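Local coordinates for Rho guanine nucleotide exchange factor 12 (PDB 1TXD), which acts as a guanine nucleotide exchange factor for the small GTPase RhoA, here represented by its tandem DH and PH domains, at residues I23-Q26 and E27-E31; M86-V89 and R90-N93; D99-G102 and E103-L106; L181-I184 and A185-T188; P191-R194 and E195-K199. The protein carries 1 engineered substitution. All coordinates share one frame; numbering follows the deposited sequence.

Contact 1: residues I23-Q26 and E27-E31; sequences IKRQ and EVINE
From Ile23 to Glu31 the chain is one unbroken run of alpha-helix, and the carbonyls of Ile23, Lys24, Arg25 and Gln26 each accept the amide of the residue four places on. The bond from Val28 N to Lys24 O, 3.0 Å long, lies nearly in line with the carbonyl, whereas Glu27 N and Ile29 N approach theirs from about 20° off the carbonyl plane.

Arg25 and Ile29 run side by side along the helix. CG of the arginine stands opposite its own backbone N (chi1 -162°) and the chain then bends at chi3, which brings one face of the guanidinium over Ile29 CD1, 3.7 Å from NH1. Its nitrogens are engaged beyond the segment: NE in a salt bridge with Glu22, NH2 in a hydrogen bond with the carbonyl of Asp99. On another side of the helix Glu27, one turn after Ile23, lies extended, with OE1 3.6 Å from CG2 of Ile23.

Within the DH helical bundle, this part of helix 20-57 is flanked by helix 6-9, where Trp6 meets Ile23, Gln26 and Asn30, and by helix 169-186, whose Ile184 packs on Val28 and Ile29.

Contact 2: residues M86-V89 and R90-N93; sequences MKAV and RKRN
Val89 and Arg92 meet side by side where helix 72-90 runs out into a type I turn formed by Arg90 to Asn93. The van der Waals contact is between methyls and guanidinium: CG1 of Val89 lies 3.5 Å from Arg92 NH2, and CG2 sits beneath one face of the guanidinium, 3.7 Å from its plane and displaced toward the rim. A bend at chi3 (-74°) folds the arginine back along the valine in this way. Its aliphatic part also rests on the backbone, CG being 3.3 Å from both Ala88 O and Val89 O.

Backbone hydrogen bonding slackens over the same residues. Lys91 N donates to Lys87 O at 3.2 Å, in the carbonyl plane, but its second bond, to Ala88 O, is weak. Arg90 N has two weak bonds, to Met86 O and to Lys87 O, a sharing between i-4 and i-3 carbonyls that suits a helix tightening at its C-terminal end.

Among the charged groups, Lys91 curls back through bends at chi3 and chi4, so that NZ hangs 3.6 Å from CA of Ala88. Arg92 NH2 forms a salt bridge with Asp104 of helix 102-109, the helix whose Asp104 and Trp108 also touch Val89.

Arg92 thus has two roles: its flat face covers a buried valine, while its charge is directed to a carboxylate on the next helix. Several basic residues occur in this last turn, their ends spread in different directions, and the C-terminal end of a helix would be expected to favour positive charge.

Contact 3: residues D99-G102 and E103-L106; sequences DQIG and EDLL
Ile101 meets both Asp104 and Leu105 at the start of helix 102-109, where it occupies the N-cap position. Its chi1 of -146° lies well off a staggered value, and the two branches part company: CG2 goes to the leucine, CG1 to the aspartate.

Leu105 crosses Ile101 at a slant. With CG opposite its own carbonyl carbon (chi1 -63°) and the chain extended beyond, the leucine reaches back toward the first turn, placing CD1 3.8 Å from Ile101 CG2. Its CG also settles 3.4 Å from Ile101 O, the acceptor of the straight backbone bond from Leu105 N (3.0 Å, 170° at the hydrogen). Asp104 lies across Ile101 at about a right angle, its carboxylate swung back over the N-cap residue, with OD2, the oxygen that Arg92 binds, 3.6 Å from CA and 3.7 Å from CG1 of Ile101. Such a carboxylate in the first turn would be expected to interact favourably with the positive end of the helix dipole.

Glu103 differs: its CG is opposite the backbone N and the chain bends at chi2, leading the carboxylate off toward Lys196. Leu106 stays close to the backbone, CG 3.5 Å from Gly102 O.

Helix 102-109 therefore begins wedged between two long helices of the DH domain. Ile101 and Leu105 pack on Ile29, Phe33 and Leu32 of helix 20-57, while Leu105 and Leu106 meet Ala200 of helix 191-230.

Contact 4: residues L181-I184 and A185-T188; sequences LDNI and AKYT
Ile184 and Thr188 lie askew to each other at the C-terminal end of helix 169-186, the hydroxyl of the threonine directed back onto the isoleucine carbonyl. OG1 donates to Ile184 O at 2.8 Å, coming from above the carbonyl plane, 48° out of it. A chi1 of -70° sets OG1 beside the backbone N and opposite the carbonyl carbon, facing back into the last turn. The same carbonyl takes a second, weak bond from Tyr187 N at 3.2 Å, so two donors hold an acceptor that the ending helix would otherwise leave without its usual amide. OG1 is also 4.1 Å from Ile184 CG2.

Tyr187 is the first residue to leave helical backbone angles. Its CD2 lies 3.3 Å from Asn183 O, the carbonyl to which Tyr187 N makes a weak bond. Asn183 and Lys186 run alongside each other in the same direction, OD1 of the amide 4.0 Å from CD of the extended lysine. Ala185 keeps regular helical bonding, its amide donating to Leu181 O at 3.0 Å.

Two helices pack against this helix end. Ile184 meets Leu32 of helix 20-57, where Tyr187 touches Lys24 and Thr188 reaches Arg25; Ala185 lies on Val197 and Lys198 of helix 191-230, while Asp182 forms a salt bridge with Arg205 farther along that helix.

Contact 5: residues P191-R194 and E195-K199; sequences PTER and EKVKK
Lys196 lies alongside Thr192, both side chains pointing the same way across the first turns of helix 191-230. Its CB starts 3.4 Å from Glu193 O, the carbonyl that also receives a weak bond from Lys196 N. CG, set opposite the carbonyl carbon by a chi1 of -75°, passes to the carbonyl of the preceding residue, 3.4 Å from Thr192 O. CD comes 3.3 Å from the same oxygen, and CE is still beside it while meeting Thr192 CG2 at 3.9 Å. The methyl group is therefore matched by the last methylene of the lysine, and the chain up to that point is extended along the helix toward its N terminus. A bend at chi4 (-138°) then turns NZ to helix 102-109.

Arg194 and Lys198 make a looser pair on another side of the helix. They too run side by side, with Arg194 CG 4.2 Å from Lys198 CD, so the contact is between aliphatic portions. The backbone beneath them is regular: Lys198 N donates to Arg194 O in a nearly straight bond of 3.0 Å. Val197 is buried, with CG2 resting on Glu193 O, and it faces Ile184 of helix 169-186 and Leu105 of helix 102-109.

The charged ends of Glu193 and Lys196 are engaged by helix 102-109 and its N-terminal approach rather than by each other, Glu193 OE2 being 5.6 Å from Lys196 NZ. Glu193 accepts the backbone amides of Ile101 and Gly102, and Lys196, packed along its own helix through its carbons, spends its charge on a salt bridge with Glu103.

In the fold
Each contact is local, joining consecutive residues, so the five follow in series along the chain and none nests within or crosses another. Contact 1 lies near the beginning of helix 20-57. Contact 2 closes the C-terminal turn of helix 72-90, and contact 3 opens helix 102-109 at the far side of the connecting loop. Contact 4 ends helix 169-186; contact 5 starts helix 191-230 just after it. All gather at one end of the DH domain. Contact 1 touches contacts 3, 4 and 5, and centres of contacts 3 and 5, 4 and 5, and 1 and 4 are about 9 Å apart. Contact 2 joins the group through contact 3, linking helices 72-90 and 102-109.

Contact 1: residues I23-Q26 and E27-E31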
loop_
_atom_site.group_PDB
_atom_site.type_symbol
_atom_site.label_atom_id
_atom_site.label_comp_id
_atom_site.label_asym_id
_atom_site.label_seq_id
_atom_site.Cartn_x
_atom_site.Cartn_y
_atom_site.Cartn_z
ATOM N N ILE A 23 20.329 15.670 -28.167
ATOM C CA ILE A 23 18.950 16.141 -28.218
ATOM C C ILE A 23 18.016 15.179 -27.455
ATOM O O ILE A 23 17.119 15.635 -26.758
ATOM C CB ILE A 23 18.504 16.386 -29.668
ATOM C CG1 ILE A 23 18.840 17.832 -30.047
ATOM C CG2 ILE A 23 17.046 16.183 -29.857
ATOM C CD1 ILE A 23 18.877 18.070 -31.472
ATOM N N LYS A 24 18.255 13.870 -27.574
ATOM C CA LYS A 24 17.439 12.864 -26.895
ATOM C C LYS A 24 17.626 12.972 -25.391
ATOM O O LYS A 24 16.645 12.909 -24.652
ATOM C CB LYS A 24 17.792 11.449 -27.352
ATOM C CG LYS A 24 17.048 11.004 -28.590
ATOM C CD LYS A 24 17.956 10.300 -29.588
ATOM C CE LYS A 24 17.385 10.325 -31.007
ATOM N NZ LYS A 24 18.471 10.297 -32.008
ATOM N N ARG A 25 18.874 13.139 -24.948
ATOM C CA ARG A 25 19.192 13.375 -23.539
ATOM C C ARG A 25 18.364 14.540 -23.014
ATOM O O ARG A 25 17.815 14.453 -21.902
ATOM C CB ARG A 25 20.707 13.632 -23.292
ATOM C CG ARG A 25 21.172 13.457 -21.798
ATOM C CD ARG A 25 22.651 13.749 -21.533
ATOM N NE ARG A 25 22.868 15.184 -21.589
ATOM C CZ ARG A 25 23.015 16.003 -20.559
ATOM N NH1 ARG A 25 23.037 15.565 -19.299
ATOM N NH2 ARG A 25 23.174 17.299 -20.815
ATOM N N GLN A 26 18.233 15.608 -23.801
ATOM C CA GLN A 26 17.576 16.796 -23.284
ATOM C C GLN A 26 16.108 16.514 -23.151
ATOM O O GLN A 26 15.474 16.972 -22.211
ATOM C CB GLN A 26 17.744 18.005 -24.182
ATOM C CG GLN A 26 19.191 18.499 -24.298
ATOM C CD GLN A 26 19.687 19.094 -23.015
ATOM O OE1 GLN A 26 18.982 19.881 -22.401
ATOM N NE2 GLN A 26 20.872 18.685 -22.583
ATOM N N GLU A 27 15.583 15.786 -24.120
ATOM C CA GLU A 27 14.175 15.482 -24.162
ATOM C C GLU A 27 13.767 14.649 -22.949
ATOM O O GLU A 27 12.735 14.900 -22.374
ATOM C CB GLU A 27 13.806 14.760 -25.462
ATOM C CG GLU A 27 13.475 15.690 -26.646
ATOM C CD GLU A 27 13.493 14.959 -27.994
ATOM O OE1 GLU A 27 13.581 15.603 -29.074
ATOM O OE2 GLU A 27 13.408 13.712 -27.972
ATOM N N VAL A 28 14.575 13.663 -22.581
ATOM C CA VAL A 28 14.286 12.818 -21.446
ATOM C C VAL A 28 14.555 13.498 -20.091
ATOM O O VAL A 28 13.856 13.199 -19.125
ATOM C CB VAL A 28 14.979 11.444 -21.518
ATOM C CG1 VAL A 28 14.507 10.674 -22.728
ATOM C CG2 VAL A 28 16.485 11.569 -21.495
ATOM N N ILE A 29 15.518 14.416 -20.001
ATOM C CA ILE A 29 15.641 15.210 -18.789
ATOM C C ILE A 29 14.393 16.082 -18.656
ATOM O O ILE A 29 13.907 16.353 -17.557
ATOM C CB ILE A 29 16.892 16.114 -18.788
ATOM C CG1 ILE A 29 18.144 15.291 -18.554
ATOM C CG2 ILE A 29 16.810 17.147 -17.668
ATOM C CD1 ILE A 29 19.425 16.045 -18.863
ATOM N N ASN A 30 13.889 16.546 -19.782
ATOM C CA ASN A 30 12.737 17.422 -19.766
ATOM C C ASN A 30 11.437 16.714 -19.426
ATOM O O ASN A 30 10.524 17.347 -18.904
ATOM C CB ASN A 30 12.592 18.133 -21.094
ATOM C CG ASN A 30 13.269 19.432 -21.078
ATOM O OD1 ASN A 30 12.675 20.438 -20.698
ATOM N ND2 ASN A 30 14.556 19.444 -21.477
ATOM N N GLU A 31 11.379 15.420 -19.746
ATOM C CA GLU A 31 10.287 14.573 -19.368
ATOM C C GLU A 31 10.227 14.436 -17.834
ATOM O O GLU A 31 9.148 14.438 -17.277
ATOM C CB GLU A 31 10.436 13.194 -20.046
ATOM C CG GLU A 31 9.299 12.190 -19.854
ATOM C CD GLU A 31 7.966 12.628 -20.448
ATOM O OE1 GLU A 31 7.805 13.849 -20.747
ATOM O OE2 GLU A 31 7.058 11.753 -20.591
#

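Contact 2: residues M86-V89 and R90-N93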
loop_
_atom_site.group_PDB
_atom_site.type_symbol
_atom_site.label_atom_id
_atom_site.label_comp_id
_atom_site.label_asym_id
_atom_site.label_seq_id
_atom_site.Cartn_x
_atom_site.Cartn_y
_atom_site.Cartn_z
ATOM N N MET A 86 14.462 21.426 -9.721
ATOM C CA MET A 86 14.515 21.093 -11.139
ATOM C C MET A 86 14.476 22.387 -11.941
ATOM O O MET A 86 15.291 22.571 -12.854
ATOM C CB MET A 86 13.404 20.149 -11.549
ATOM C CG MET A 86 13.645 18.700 -11.178
ATOM S SD MET A 86 12.082 17.868 -11.209
ATOM C CE MET A 86 12.477 16.116 -10.947
ATOM N N LYS A 87 13.589 23.307 -11.555
ATOM C CA LYS A 87 13.544 24.636 -12.181
ATOM C C LYS A 87 14.909 25.341 -12.155
ATOM O O LYS A 87 15.296 25.967 -13.140
ATOM C CB LYS A 87 12.468 25.541 -11.555
ATOM C CG LYS A 87 11.152 25.632 -12.386
ATOM C CD LYS A 87 9.850 25.533 -11.531
ATOM C CE LYS A 87 8.600 25.301 -12.424
ATOM N NZ LYS A 87 7.296 25.167 -11.676
ATOM N N ALA A 88 15.617 25.226 -11.029
ATOM C CA ALA A 88 16.879 25.913 -10.797
ATOM C C ALA A 88 17.977 25.303 -11.629
ATOM O O ALA A 88 18.903 26.005 -12.030
ATOM C CB ALA A 88 17.264 25.866 -9.316
ATOM N N VAL A 89 17.894 24.004 -11.885
ATOM C CA VAL A 89 18.883 23.364 -12.726
ATOM C C VAL A 89 18.860 23.993 -14.104
ATOM O O VAL A 89 19.909 24.151 -14.701
ATOM C CB VAL A 89 18.725 21.826 -12.813
ATOM C CG1 VAL A 89 19.537 21.253 -13.956
ATOM C CG2 VAL A 89 19.170 21.195 -11.555
ATOM N N ARG A 90 17.669 24.343 -14.600
ATOM C CA ARG A 90 17.501 24.986 -15.916
ATOM C C ARG A 90 17.966 26.428 -15.956
ATOM O O ARG A 90 18.426 26.907 -16.980
ATOM C CB ARG A 90 16.033 25.030 -16.295
ATOM C CG ARG A 90 15.419 23.726 -16.602
ATOM C CD ARG A 90 14.393 23.832 -17.713
ATOM N NE ARG A 90 13.883 22.516 -18.061
ATOM C CZ ARG A 90 12.612 22.154 -17.989
ATOM N NH1 ARG A 90 11.672 23.006 -17.593
ATOM N NH2 ARG A 90 12.275 20.920 -18.318
ATOM N N LYS A 91 17.779 27.112 -14.838
ATOM C CA LYS A 91 18.081 28.525 -14.670
ATOM C C LYS A 91 19.598 28.753 -14.632
ATOM O O LYS A 91 20.055 29.893 -14.568
ATOM C CB LYS A 91 17.409 28.972 -13.355
ATOM C CG LYS A 91 17.655 30.382 -12.807
ATOM C CD LYS A 91 17.212 30.462 -11.319
ATOM C CE LYS A 91 15.678 30.412 -11.135
ATOM N NZ LYS A 91 15.119 29.039 -10.789
ATOM N N ARG A 92 20.377 27.669 -14.661
ATOM C CA ARG A 92 21.841 27.750 -14.567
ATOM C C ARG A 92 22.502 28.358 -15.809
ATOM O O ARG A 92 23.562 28.976 -15.693
ATOM C CB ARG A 92 22.436 26.369 -14.262
ATOM C CG ARG A 92 22.080 25.878 -12.888
ATOM C CD ARG A 92 23.053 24.917 -12.272
ATOM N NE ARG A 92 22.968 23.589 -12.873
ATOM C CZ ARG A 92 22.920 22.433 -12.205
ATOM N NH1 ARG A 92 22.922 22.382 -10.881
ATOM N NH2 ARG A 92 22.876 21.303 -12.883
ATOM N N ASN A 93 21.874 28.201 -16.975
ATOM C CA ASN A 93 22.312 28.887 -18.204
ATOM C C ASN A 93 21.146 29.323 -19.116
ATOM O O ASN A 93 20.112 28.641 -19.199
ATOM C CB ASN A 93 23.313 28.015 -18.980
ATOM C CG ASN A 93 22.731 26.669 -19.392
ATOM O OD1 ASN A 93 21.522 26.458 -19.335
ATOM N ND2 ASN A 93 23.596 25.755 -19.822
#

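Contact 3: residues D99-G102 and E103-L106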
loop_
_atom_site.group_PDB
_atom_site.type_symbol
_atom_site.label_atom_id
_atom_site.label_comp_id
_atom_site.label_asym_id
_atom_site.label_seq_id
_atom_site.Cartn_x
_atom_site.Cartn_y
_atom_site.Cartn_z
ATOM N N ASP A 99 23.224 20.909 -18.776
ATOM C CA ASP A 99 24.480 20.183 -18.884
ATOM C C ASP A 99 24.411 18.963 -17.980
ATOM O O ASP A 99 23.506 18.146 -18.156
ATOM C CB ASP A 99 25.683 21.104 -18.610
ATOM C CG ASP A 99 25.873 22.157 -19.704
ATOM O OD1 ASP A 99 25.816 21.802 -20.923
ATOM O OD2 ASP A 99 26.076 23.368 -19.437
ATOM N N GLN A 100 25.303 18.877 -16.994
ATOM C CA GLN A 100 25.470 17.700 -16.155
ATOM C C GLN A 100 24.342 17.682 -15.149
ATOM O O GLN A 100 23.959 18.736 -14.676
ATOM C CB GLN A 100 26.788 17.764 -15.369
ATOM C CG GLN A 100 28.013 18.206 -16.162
ATOM C CD GLN A 100 28.266 17.290 -17.351
ATOM O OE1 GLN A 100 28.299 16.070 -17.187
ATOM N NE2 GLN A 100 28.407 17.861 -18.542
ATOM N N ILE A 101 23.837 16.497 -14.826
ATOM C CA ILE A 101 22.701 16.346 -13.903
ATOM C C ILE A 101 22.814 15.189 -12.894
ATOM O O ILE A 101 22.068 15.142 -11.932
ATOM C CB ILE A 101 21.385 16.233 -14.690
ATOM C CG1 ILE A 101 20.263 16.896 -13.924
ATOM C CG2 ILE A 101 21.028 14.757 -15.006
ATOM C CD1 ILE A 101 18.929 16.435 -14.324
ATOM N N GLY A 102 23.755 14.273 -13.101
ATOM C CA GLY A 102 23.913 13.125 -12.230
ATOM C C GLY A 102 23.953 13.542 -10.773
ATOM O O GLY A 102 23.299 12.935 -9.930
ATOM N N GLU A 103 24.700 14.600 -10.480
ATOM C CA GLU A 103 24.944 14.994 -9.113
ATOM C C GLU A 103 23.660 15.510 -8.474
ATOM O O GLU A 103 23.410 15.268 -7.298
ATOM C CB GLU A 103 26.064 16.052 -9.042
ATOM C CG GLU A 103 26.770 16.116 -7.696
ATOM C CD GLU A 103 27.500 14.824 -7.332
ATOM O OE1 GLU A 103 28.404 14.401 -8.103
ATOM O OE2 GLU A 103 27.182 14.238 -6.272
ATOM N N ASP A 104 22.847 16.200 -9.267
ATOM C CA ASP A 104 21.552 16.682 -8.795
ATOM C C ASP A 104 20.633 15.500 -8.489
ATOM O O ASP A 104 20.019 15.453 -7.466
ATOM C CB ASP A 104 20.908 17.610 -9.812
ATOM C CG ASP A 104 21.818 18.712 -10.221
ATOM O OD1 ASP A 104 22.267 19.469 -9.338
ATOM O OD2 ASP A 104 22.169 18.867 -11.407
ATOM N N LEU A 105 20.609 14.528 -9.379
ATOM C CA LEU A 105 19.833 13.319 -9.178
ATOM C C LEU A 105 20.258 12.572 -7.932
ATOM O O LEU A 105 19.426 11.999 -7.232
ATOM C CB LEU A 105 19.958 12.416 -10.393
ATOM C CG LEU A 105 19.411 12.986 -11.701
ATOM C CD1 LEU A 105 19.709 11.995 -12.764
ATOM C CD2 LEU A 105 17.930 13.236 -11.640
ATOM N N LEU A 106 21.545 12.614 -7.637
ATOM C CA LEU A 106 22.065 12.024 -6.422
ATOM C C LEU A 106 21.671 12.803 -5.157
ATOM O O LEU A 106 21.424 12.200 -4.127
ATOM C CB LEU A 106 23.594 11.853 -6.513
ATOM C CG LEU A 106 24.016 10.638 -7.350
ATOM C CD1 LEU A 106 25.575 10.448 -7.360
ATOM C CD2 LEU A 106 23.318 9.343 -6.897
#

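Contact 4: residues L181-I184 and A185-T188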
loop_
_atom_site.group_PDB
_atom_site.type_symbol
_atom_site.label_atom_id
_atom_site.label_comp_id
_atom_site.label_asym_id
_atom_site.label_seq_id
_atom_site.Cartn_x
_atom_site.Cartn_y
_atom_site.Cartn_z
ATOM N N LEU A 181 14.826 7.935 -14.941
ATOM C CA LEU A 181 16.261 8.033 -14.715
ATOM C C LEU A 181 17.033 7.040 -15.597
ATOM O O LEU A 181 18.083 7.375 -16.107
ATOM C CB LEU A 181 16.622 7.894 -13.214
ATOM C CG LEU A 181 16.566 9.230 -12.440
ATOM C CD1 LEU A 181 15.172 9.692 -12.339
ATOM C CD2 LEU A 181 17.112 9.161 -11.028
ATOM N N ASP A 182 16.515 5.833 -15.789
ATOM C CA ASP A 182 17.125 4.894 -16.716
ATOM C C ASP A 182 17.246 5.494 -18.126
ATOM O O ASP A 182 18.209 5.233 -18.843
ATOM C CB ASP A 182 16.291 3.635 -16.852
ATOM C CG ASP A 182 16.456 2.670 -15.711
ATOM O OD1 ASP A 182 17.344 2.825 -14.856
ATOM O OD2 ASP A 182 15.701 1.676 -15.634
ATOM N N ASN A 183 16.266 6.303 -18.518
ATOM C CA ASN A 183 16.245 6.857 -19.871
ATOM C C ASN A 183 17.236 7.991 -19.998
ATOM O O ASN A 183 17.872 8.156 -21.039
ATOM C CB ASN A 183 14.851 7.334 -20.256
ATOM C CG ASN A 183 14.081 6.292 -21.013
ATOM O OD1 ASN A 183 14.652 5.313 -21.518
ATOM N ND2 ASN A 183 12.779 6.491 -21.117
ATOM N N ILE A 184 17.383 8.763 -18.935
ATOM C CA ILE A 184 18.419 9.776 -18.916
ATOM C C ILE A 184 19.762 9.047 -19.051
ATOM O O ILE A 184 20.567 9.420 -19.880
ATOM C CB ILE A 184 18.330 10.655 -17.656
ATOM C CG1 ILE A 184 16.994 11.417 -17.631
ATOM C CG2 ILE A 184 19.470 11.643 -17.647
ATOM C CD1 ILE A 184 16.644 12.044 -16.303
ATOM N N ALA A 185 19.964 7.967 -18.302
ATOM C CA ALA A 185 21.226 7.230 -18.348
ATOM C C ALA A 185 21.523 6.711 -19.755
ATOM O O ALA A 185 22.654 6.758 -20.231
ATOM C CB ALA A 185 21.194 6.062 -17.393
ATOM N N LYS A 186 20.480 6.221 -20.399
ATOM C CA LYS A 186 20.562 5.674 -21.735
ATOM C C LYS A 186 21.208 6.645 -22.727
ATOM O O LYS A 186 21.980 6.223 -23.587
ATOM C CB LYS A 186 19.151 5.304 -22.206
ATOM C CG LYS A 186 19.092 4.489 -23.463
ATOM C CD LYS A 186 17.657 4.292 -23.937
ATOM C CE LYS A 186 17.652 3.722 -25.377
ATOM N NZ LYS A 186 16.412 2.981 -25.659
ATOM N N TYR A 187 20.861 7.929 -22.643
ATOM C CA TYR A 187 21.393 8.934 -23.564
ATOM C C TYR A 187 22.470 9.794 -22.901
ATOM O O TYR A 187 22.617 10.978 -23.179
ATOM C CB TYR A 187 20.255 9.806 -24.100
ATOM C CG TYR A 187 19.193 9.015 -24.826
ATOM C CD1 TYR A 187 19.472 8.384 -26.034
ATOM C CD2 TYR A 187 17.918 8.873 -24.288
ATOM C CE1 TYR A 187 18.492 7.647 -26.704
ATOM C CE2 TYR A 187 16.950 8.156 -24.938
ATOM C CZ TYR A 187 17.240 7.542 -26.149
ATOM O OH TYR A 187 16.261 6.824 -26.777
ATOM N N THR A 188 23.213 9.189 -21.996
ATOM C CA THR A 188 24.311 9.871 -21.351
ATOM C C THR A 188 25.562 9.145 -21.824
ATOM O O THR A 188 25.724 7.945 -21.598
ATOM C CB THR A 188 24.170 9.831 -19.821
ATOM O OG1 THR A 188 23.072 10.667 -19.395
ATOM C CG2 THR A 188 25.393 10.434 -19.166
#

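Contact 5: residues P191-R194 and E195-K199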
loop_
_atom_site.group_PDB
_atom_site.type_symbol
_atom_site.label_atom_id
_atom_site.label_comp_id
_atom_site.label_asym_id
_atom_site.label_seq_id
_atom_site.Cartn_x
_atom_site.Cartn_y
_atom_site.Cartn_z
ATOM N N PRO A 191 31.185 8.535 -19.133
ATOM C CA PRO A 191 30.972 7.476 -18.133
ATOM C C PRO A 191 30.753 7.944 -16.695
ATOM O O PRO A 191 30.005 7.286 -15.984
ATOM C CB PRO A 191 32.267 6.651 -18.213
ATOM C CG PRO A 191 32.868 7.015 -19.495
ATOM C CD PRO A 191 32.537 8.453 -19.720
ATOM N N THR A 192 31.413 9.021 -16.278
ATOM C CA THR A 192 31.346 9.485 -14.888
ATOM C C THR A 192 29.960 10.062 -14.608
ATOM O O THR A 192 29.399 9.887 -13.514
ATOM C CB THR A 192 32.492 10.518 -14.627
ATOM O OG1 THR A 192 33.764 9.885 -14.815
ATOM C CG2 THR A 192 32.546 10.961 -13.179
ATOM N N GLU A 193 29.399 10.722 -15.619
ATOM C CA GLU A 193 28.066 11.292 -15.526
ATOM C C GLU A 193 27.013 10.196 -15.564
ATOM O O GLU A 193 26.077 10.214 -14.746
ATOM C CB GLU A 193 27.826 12.309 -16.637
ATOM C CG GLU A 193 26.378 12.712 -16.856
ATOM C CD GLU A 193 25.851 13.655 -15.798
ATOM O OE1 GLU A 193 24.721 14.140 -15.989
ATOM O OE2 GLU A 193 26.562 13.920 -14.796
ATOM N N ARG A 194 27.176 9.250 -16.487
ATOM C CA ARG A 194 26.257 8.128 -16.624
ATOM C C ARG A 194 26.226 7.251 -15.384
ATOM O O ARG A 194 25.154 6.814 -14.972
ATOM C CB ARG A 194 26.576 7.261 -17.840
ATOM C CG ARG A 194 25.712 5.984 -17.982
ATOM C CD ARG A 194 26.412 4.814 -18.685
ATOM N NE ARG A 194 26.269 4.918 -20.132
ATOM C CZ ARG A 194 27.278 5.038 -21.018
ATOM N NH1 ARG A 194 28.567 5.061 -20.642
ATOM N NH2 ARG A 194 26.994 5.123 -22.317
ATOM N N GLU A 195 27.386 6.991 -14.791
ATOM C CA GLU A 195 27.424 6.174 -13.574
ATOM C C GLU A 195 26.585 6.755 -12.425
ATOM O O GLU A 195 26.013 6.017 -11.658
ATOM C CB GLU A 195 28.858 5.943 -13.090
ATOM C CG GLU A 195 29.153 4.512 -12.628
ATOM C CD GLU A 195 28.343 3.440 -13.365
ATOM O OE1 GLU A 195 28.584 3.193 -14.565
ATOM O OE2 GLU A 195 27.437 2.851 -12.738
ATOM N N LYS A 196 26.565 8.076 -12.324
ATOM C CA LYS A 196 25.831 8.781 -11.306
ATOM C C LYS A 196 24.333 8.667 -11.558
ATOM O O LYS A 196 23.537 8.462 -10.612
ATOM C CB LYS A 196 26.215 10.254 -11.310
ATOM C CG LYS A 196 27.569 10.525 -10.703
ATOM C CD LYS A 196 28.098 11.877 -11.155
ATOM C CE LYS A 196 29.583 12.030 -10.809
ATOM N NZ LYS A 196 29.874 13.389 -10.285
ATOM N N VAL A 197 23.953 8.823 -12.824
ATOM C CA VAL A 197 22.555 8.749 -13.217
ATOM C C VAL A 197 22.044 7.372 -12.854
ATOM O O VAL A 197 21.016 7.270 -12.163
ATOM C CB VAL A 197 22.325 9.051 -14.714
ATOM C CG1 VAL A 197 20.887 8.756 -15.121
ATOM C CG2 VAL A 197 22.623 10.526 -15.024
ATOM N N LYS A 198 22.768 6.326 -13.264
ATOM C CA LYS A 198 22.348 4.947 -12.971
ATOM C C LYS A 198 22.341 4.624 -11.477
ATOM O O LYS A 198 21.545 3.791 -11.040
ATOM C CB LYS A 198 23.215 3.924 -13.696
ATOM C CG LYS A 198 22.932 3.858 -15.178
ATOM C CD LYS A 198 23.871 2.888 -15.905
ATOM C CE LYS A 198 23.382 1.433 -15.837
ATOM N NZ LYS A 198 24.201 0.565 -16.763
ATOM N N LYS A 199 23.219 5.269 -10.702
ATOM C CA LYS A 199 23.245 5.058 -9.257
ATOM C C LYS A 199 21.938 5.617 -8.629
ATOM O O LYS A 199 21.277 4.927 -7.862
ATOM C CB LYS A 199 24.503 5.689 -8.631
ATOM C CG LYS A 199 24.569 5.706 -7.068
ATOM C CD LYS A 199 26.025 5.733 -6.573
ATOM C CE LYS A 199 26.257 6.613 -5.319
ATOM N NZ LYS A 199 25.278 6.351 -4.234
#